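Local coordinates for protein carboxylesterase (Est-2) (Archaeoglobus fulgidus, PDB 5FRD) that probably hydrolyses carboxylic esters as a thermophilic esterase of the alpha/beta-hydrolase family and binds a coenzyme A molecule close to its active site, at residues A108-V120 against T203-I215. Residues are numbered along the deposited sequence; the frame is centred on the assembly and turned at random. Where two conformers were deposited one is given.
Sequences ALVLVGTGARLRV and TPLKYHEFFHKHI. With COA (coenzyme A), chain C.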
# COMPACT_ATOMS: atom_id res chain seq x y z
N ALA A 108 -6.24 11.82 -5.94
CA ALA A 108 -7.21 11.03 -5.17
C ALA A 108 -6.39 10.01 -4.39
O ALA A 108 -5.21 9.82 -4.65
CB ALA A 108 -8.18 10.30 -6.08
N LEU A 109 -7.01 9.38 -3.39
CA LEU A 109 -6.37 8.39 -2.53
C LEU A 109 -7.13 7.09 -2.61
O LEU A 109 -8.37 7.11 -2.61
CB LEU A 109 -6.35 8.86 -1.09
CG LEU A 109 -5.32 9.89 -0.69
CD1 LEU A 109 -5.53 10.31 0.76
CD2 LEU A 109 -3.91 9.32 -0.79
N VAL A 110 -6.43 5.97 -2.65
CA VAL A 110 -7.03 4.65 -2.59
C VAL A 110 -6.33 3.97 -1.44
O VAL A 110 -5.14 3.70 -1.49
CB VAL A 110 -6.93 3.89 -3.89
CG1 VAL A 110 -7.58 2.51 -3.73
CG2 VAL A 110 -7.54 4.67 -5.04
N LEU A 111 -7.06 3.74 -0.35
CA LEU A 111 -6.54 3.19 0.88
C LEU A 111 -7.00 1.74 0.94
O LEU A 111 -8.20 1.46 1.05
CB LEU A 111 -7.07 3.97 2.07
CG LEU A 111 -6.68 5.45 2.07
CD1 LEU A 111 -7.40 6.15 3.21
CD2 LEU A 111 -5.16 5.63 2.16
N VAL A 112 -6.06 0.83 0.85
CA VAL A 112 -6.32 -0.59 0.73
C VAL A 112 -5.74 -1.32 1.93
O VAL A 112 -4.53 -1.25 2.17
CB VAL A 112 -5.68 -1.18 -0.55
CG1 VAL A 112 -6.12 -2.62 -0.72
CG2 VAL A 112 -6.02 -0.35 -1.80
N GLY A 113 -6.56 -2.05 2.68
CA GLY A 113 -6.04 -2.85 3.78
C GLY A 113 -5.08 -2.05 4.66
O GLY A 113 -3.90 -2.42 4.86
N THR A 114 -5.55 -0.92 5.18
CA THR A 114 -4.70 -0.03 5.95
C THR A 114 -5.48 0.58 7.09
O THR A 114 -6.51 0.04 7.48
CB THR A 114 -4.03 0.97 4.97
OG1 THR A 114 -3.01 1.73 5.66
CG2 THR A 114 -5.01 1.91 4.34
N GLY A 115 -4.95 1.63 7.70
CA GLY A 115 -5.57 2.19 8.89
C GLY A 115 -4.93 3.50 9.27
O GLY A 115 -3.82 3.84 8.81
N ALA A 116 -5.62 4.23 10.11
CA ALA A 116 -5.09 5.47 10.71
C ALA A 116 -4.10 5.22 11.84
O ALA A 116 -3.37 6.12 12.24
CB ALA A 116 -6.24 6.32 11.21
N ARG A 117 -4.03 3.99 12.31
CA ARG A 117 -3.12 3.52 13.33
C ARG A 117 -2.88 2.05 13.02
O ARG A 117 -3.85 1.31 12.72
CB ARG A 117 -3.73 3.68 14.72
CG ARG A 117 -2.77 3.32 15.85
CD ARG A 117 -3.49 3.29 17.19
NE ARG A 117 -3.76 4.65 17.67
CZ ARG A 117 -4.38 4.94 18.81
NH1 ARG A 117 -4.86 3.98 19.59
NH2 ARG A 117 -4.56 6.22 19.13
N LEU A 118 -1.61 1.63 13.08
CA LEU A 118 -1.24 0.28 12.63
C LEU A 118 -0.41 -0.48 13.65
O LEU A 118 0.62 -1.09 13.33
CB LEU A 118 -0.54 0.37 11.27
CG LEU A 118 -1.42 0.83 10.09
CD1 LEU A 118 -0.55 1.03 8.86
CD2 LEU A 118 -2.54 -0.16 9.79
N ARG A 119 -0.91 -0.52 14.88
CA ARG A 119 -0.29 -1.36 15.87
C ARG A 119 -0.20 -2.81 15.38
O ARG A 119 -1.12 -3.32 14.73
CB ARG A 119 -1.10 -1.32 17.18
CG ARG A 119 -0.97 -0.01 17.95
CD ARG A 119 0.40 0.22 18.60
NE ARG A 119 0.91 -0.98 19.24
CZ ARG A 119 0.43 -1.52 20.36
NH1 ARG A 119 -0.57 -0.95 21.02
NH2 ARG A 119 0.95 -2.67 20.80
N VAL A 120 0.91 -3.45 15.71
CA VAL A 120 1.17 -4.82 15.32
C VAL A 120 1.12 -5.77 16.54
O VAL A 120 1.72 -5.48 17.58
CB VAL A 120 2.53 -4.93 14.62
CG1 VAL A 120 2.81 -6.37 14.19
CG2 VAL A 120 2.61 -3.97 13.44
N THR A 203 -5.98 -5.65 9.11
CA THR A 203 -6.56 -4.31 9.04
C THR A 203 -8.03 -4.55 8.75
O THR A 203 -8.46 -4.62 7.62
CB THR A 203 -5.89 -3.44 7.95
OG1 THR A 203 -5.89 -4.12 6.70
CG2 THR A 203 -4.45 -3.13 8.30
N PRO A 204 -8.82 -4.74 9.82
CA PRO A 204 -10.18 -5.24 9.62
C PRO A 204 -11.17 -4.18 9.16
O PRO A 204 -10.82 -2.99 8.98
CB PRO A 204 -10.55 -5.79 11.00
CG PRO A 204 -9.73 -4.99 11.93
CD PRO A 204 -8.44 -4.71 11.23
N LEU A 205 -12.42 -4.59 8.99
CA LEU A 205 -13.47 -3.71 8.50
C LEU A 205 -13.54 -2.41 9.27
O LEU A 205 -13.66 -1.36 8.65
CB LEU A 205 -14.81 -4.42 8.60
CG LEU A 205 -16.03 -3.61 8.20
CD1 LEU A 205 -15.95 -3.19 6.72
CD2 LEU A 205 -17.29 -4.42 8.44
N LYS A 206 -13.46 -2.45 10.59
CA LYS A 206 -13.59 -1.21 11.37
C LYS A 206 -12.54 -0.17 11.03
O LYS A 206 -12.84 1.00 11.11
CB LYS A 206 -13.60 -1.46 12.85
CG LYS A 206 -14.89 -2.10 13.36
CD LYS A 206 -14.72 -2.56 14.81
CE LYS A 206 -15.82 -3.54 15.24
NZ LYS A 206 -16.24 -3.34 16.66
N TYR A 207 -11.34 -0.59 10.63
CA TYR A 207 -10.33 0.40 10.25
C TYR A 207 -10.78 1.16 9.00
O TYR A 207 -10.46 2.36 8.83
CB TYR A 207 -8.99 -0.23 9.95
CG TYR A 207 -8.22 -0.81 11.11
CD1 TYR A 207 -8.79 -1.03 12.37
CD2 TYR A 207 -6.87 -1.15 10.94
CE1 TYR A 207 -8.05 -1.59 13.43
CE2 TYR A 207 -6.13 -1.72 11.98
CZ TYR A 207 -6.74 -1.95 13.22
OH TYR A 207 -6.04 -2.54 14.28
N HIS A 208 -11.50 0.48 8.12
CA HIS A 208 -11.94 1.03 6.83
C HIS A 208 -13.23 1.83 6.98
O HIS A 208 -13.38 2.88 6.34
CB HIS A 208 -11.99 -0.10 5.81
CG HIS A 208 -10.63 -0.69 5.58
ND1 HIS A 208 -10.08 -1.65 6.40
CD2 HIS A 208 -9.67 -0.34 4.71
CE1 HIS A 208 -8.84 -1.89 6.01
NE2 HIS A 208 -8.57 -1.10 4.99
N GLU A 209 -14.13 1.36 7.83
CA GLU A 209 -15.27 2.20 8.19
C GLU A 209 -14.81 3.47 8.90
O GLU A 209 -15.42 4.51 8.72
CB GLU A 209 -16.26 1.42 9.07
CG GLU A 209 -17.07 0.38 8.33
CD GLU A 209 -18.21 0.92 7.50
OE1 GLU A 209 -18.34 2.16 7.33
OE2 GLU A 209 -19.01 0.09 6.98
N PHE A 210 -13.70 3.42 9.64
CA PHE A 210 -13.18 4.63 10.31
C PHE A 210 -12.81 5.67 9.26
O PHE A 210 -13.23 6.83 9.33
CB PHE A 210 -11.99 4.31 11.19
CG PHE A 210 -11.39 5.52 11.84
CD1 PHE A 210 -11.86 5.94 13.07
CD2 PHE A 210 -10.39 6.25 11.23
CE1 PHE A 210 -11.32 7.06 13.71
CE2 PHE A 210 -9.86 7.38 11.85
CZ PHE A 210 -10.34 7.80 13.09
N PHE A 211 -12.05 5.27 8.25
CA PHE A 211 -11.78 6.20 7.15
C PHE A 211 -13.03 6.72 6.47
O PHE A 211 -13.18 7.92 6.19
CB PHE A 211 -10.93 5.53 6.05
CG PHE A 211 -9.50 5.24 6.42
CD1 PHE A 211 -8.65 6.24 6.88
CD2 PHE A 211 -8.98 3.96 6.16
CE1 PHE A 211 -7.31 5.93 7.12
CE2 PHE A 211 -7.64 3.68 6.42
CZ PHE A 211 -6.84 4.67 6.91
N HIS A 212 -13.96 5.82 6.19
CA HIS A 212 -15.17 6.17 5.48
C HIS A 212 -16.01 7.19 6.26
O HIS A 212 -16.57 8.10 5.66
CB HIS A 212 -15.94 4.90 5.19
CG HIS A 212 -17.10 5.04 4.26
ND1 HIS A 212 -17.12 5.87 3.17
CD2 HIS A 212 -18.29 4.40 4.26
CE1 HIS A 212 -18.29 5.75 2.55
NE2 HIS A 212 -19.00 4.84 3.19
N LYS A 213 -16.05 7.06 7.58
CA LYS A 213 -16.77 8.01 8.44
C LYS A 213 -16.13 9.38 8.44
O LYS A 213 -16.83 10.39 8.51
CB LYS A 213 -16.85 7.47 9.86
CG LYS A 213 -17.90 6.40 10.01
CD LYS A 213 -18.18 6.06 11.45
CE LYS A 213 -16.94 5.69 12.23
NZ LYS A 213 -17.31 4.92 13.45
N HIS A 214 -14.80 9.43 8.38
CA HIS A 214 -14.04 10.69 8.60
C HIS A 214 -13.56 11.38 7.36
O HIS A 214 -12.95 12.43 7.46
CB HIS A 214 -12.89 10.46 9.57
CG HIS A 214 -13.36 10.20 10.95
ND1 HIS A 214 -13.42 8.94 11.50
CD2 HIS A 214 -13.91 11.04 11.86
CE1 HIS A 214 -13.92 9.02 12.72
NE2 HIS A 214 -14.22 10.29 12.96
N ILE A 215 -13.79 10.78 6.21
CA ILE A 215 -13.42 11.36 4.93
C ILE A 215 -14.70 11.66 4.13
O ILE A 215 -15.39 10.73 3.71
CB ILE A 215 -12.44 10.44 4.17
CG1 ILE A 215 -11.16 10.21 5.00
CG2 ILE A 215 -12.11 11.06 2.81
CD1 ILE A 215 -10.21 9.16 4.44
N1A COA C . -8.95 2.48 13.04
C2A COA C . -9.95 2.61 13.92
N3A COA C . -9.79 2.30 15.21
C4A COA C . -8.60 1.87 15.68
C5A COA C . -7.46 1.71 14.79
C6A COA C . -7.70 2.07 13.40
N6A COA C . -6.69 1.94 12.51
N7A COA C . -6.41 1.25 15.49
C8A COA C . -6.85 1.15 16.76
N9A COA C . -8.15 1.51 16.85
C1B COA C . -8.95 1.48 18.09
C2B COA C . -9.20 0.05 18.45
O2B COA C . -10.34 -0.44 17.74
C3B COA C . -9.33 0.12 19.96
O3B COA C . -10.67 0.51 20.28
P3B COA C . -11.51 -0.19 21.47
O7A COA C . -10.68 0.18 22.69
O8A COA C . -11.51 -1.66 21.10
O9A COA C . -12.86 0.47 21.38
C4B COA C . -8.37 1.22 20.35
O4B COA C . -8.20 2.03 19.17
C5B COA C . -7.01 0.74 20.83
O5B COA C . -6.41 -0.08 19.82
P1A COA C . -4.82 -0.12 19.60
O1A COA C . -4.26 1.24 19.61
O2A COA C . -4.63 -0.95 18.33
O3A COA C . -4.16 -0.86 20.86
P2A COA C . -4.54 -2.27 21.54
O4A COA C . -3.44 -2.41 22.56
O5A COA C . -6.00 -2.30 21.89
O6A COA C . -4.39 -3.42 20.41
CBP COA C . -3.37 -4.88 18.85
CCP COA C . -3.13 -3.74 19.83
CDP COA C . -2.04 -5.20 18.16
CEP COA C . -3.87 -6.11 19.63
CAP COA C . -4.42 -4.42 17.80
OAP COA C . -4.01 -3.18 17.19
C9P COA C . -4.66 -5.47 16.74
O9P COA C . -5.22 -6.51 17.01
N8P COA C . -4.26 -5.16 15.49
C7P COA C . -4.57 -5.98 14.31
C6P COA C . -3.50 -7.02 13.99
C5P COA C . -2.17 -6.53 13.44
O5P COA C . -1.11 -6.93 13.93
N4P COA C . -2.21 -5.72 12.38
C3P COA C . -1.02 -5.28 11.69
C2P COA C . -1.23 -3.88 11.16
S1P COA C . 0.20 -3.41 10.17
O HOH W 1 -8.34 3.37 10.43
O HOH W 2 -3.47 -2.19 13.96
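F211 projects from helix 205-214 into the bend where strand 108-112 runs out into loop, and L111 meets it squarely: CD1 sits over the middle of the ring, 3.7 Å from the F211 centroid, a CH-pi contact. The CZ end of the ring fits the hollow at G115, 3.3 Å from G115 C, while T114 CG2 and A116 CB close round it; A116 CB also abuts F210 CE2. Next to this knob H208, with CG anti to its carbonyl carbon (chi1 -63°), reaches the turn after the strand. Its NE2 accepts from T114 N (3.0 Å), which lies 24° out of the ring plane, and its ND1 donates to P204 O, which should hold the ring in this orientation. In this alpha/beta-hydrolase fold the helix packs roughly antiparallel to an inner strand, 158° between the two segment axes, and the loop after the strand joins Y207 and F210 in lining the coenzyme A pocket. The Y207 ring is sandwiched between P204 CD and the adenine amine N6A, which donates to R117 O. T114 O lies at the ring's edge, and G115 CA beside Y207 CD2, where a CB would collide. A serine in place of Y207 would probably leave the amine without the ring it lies over and P204 CD without its supporting face. L118 CD2 lies against T203 CG2 (3.8 Å), and R117 NH1 grips phosphate oxygen O1A.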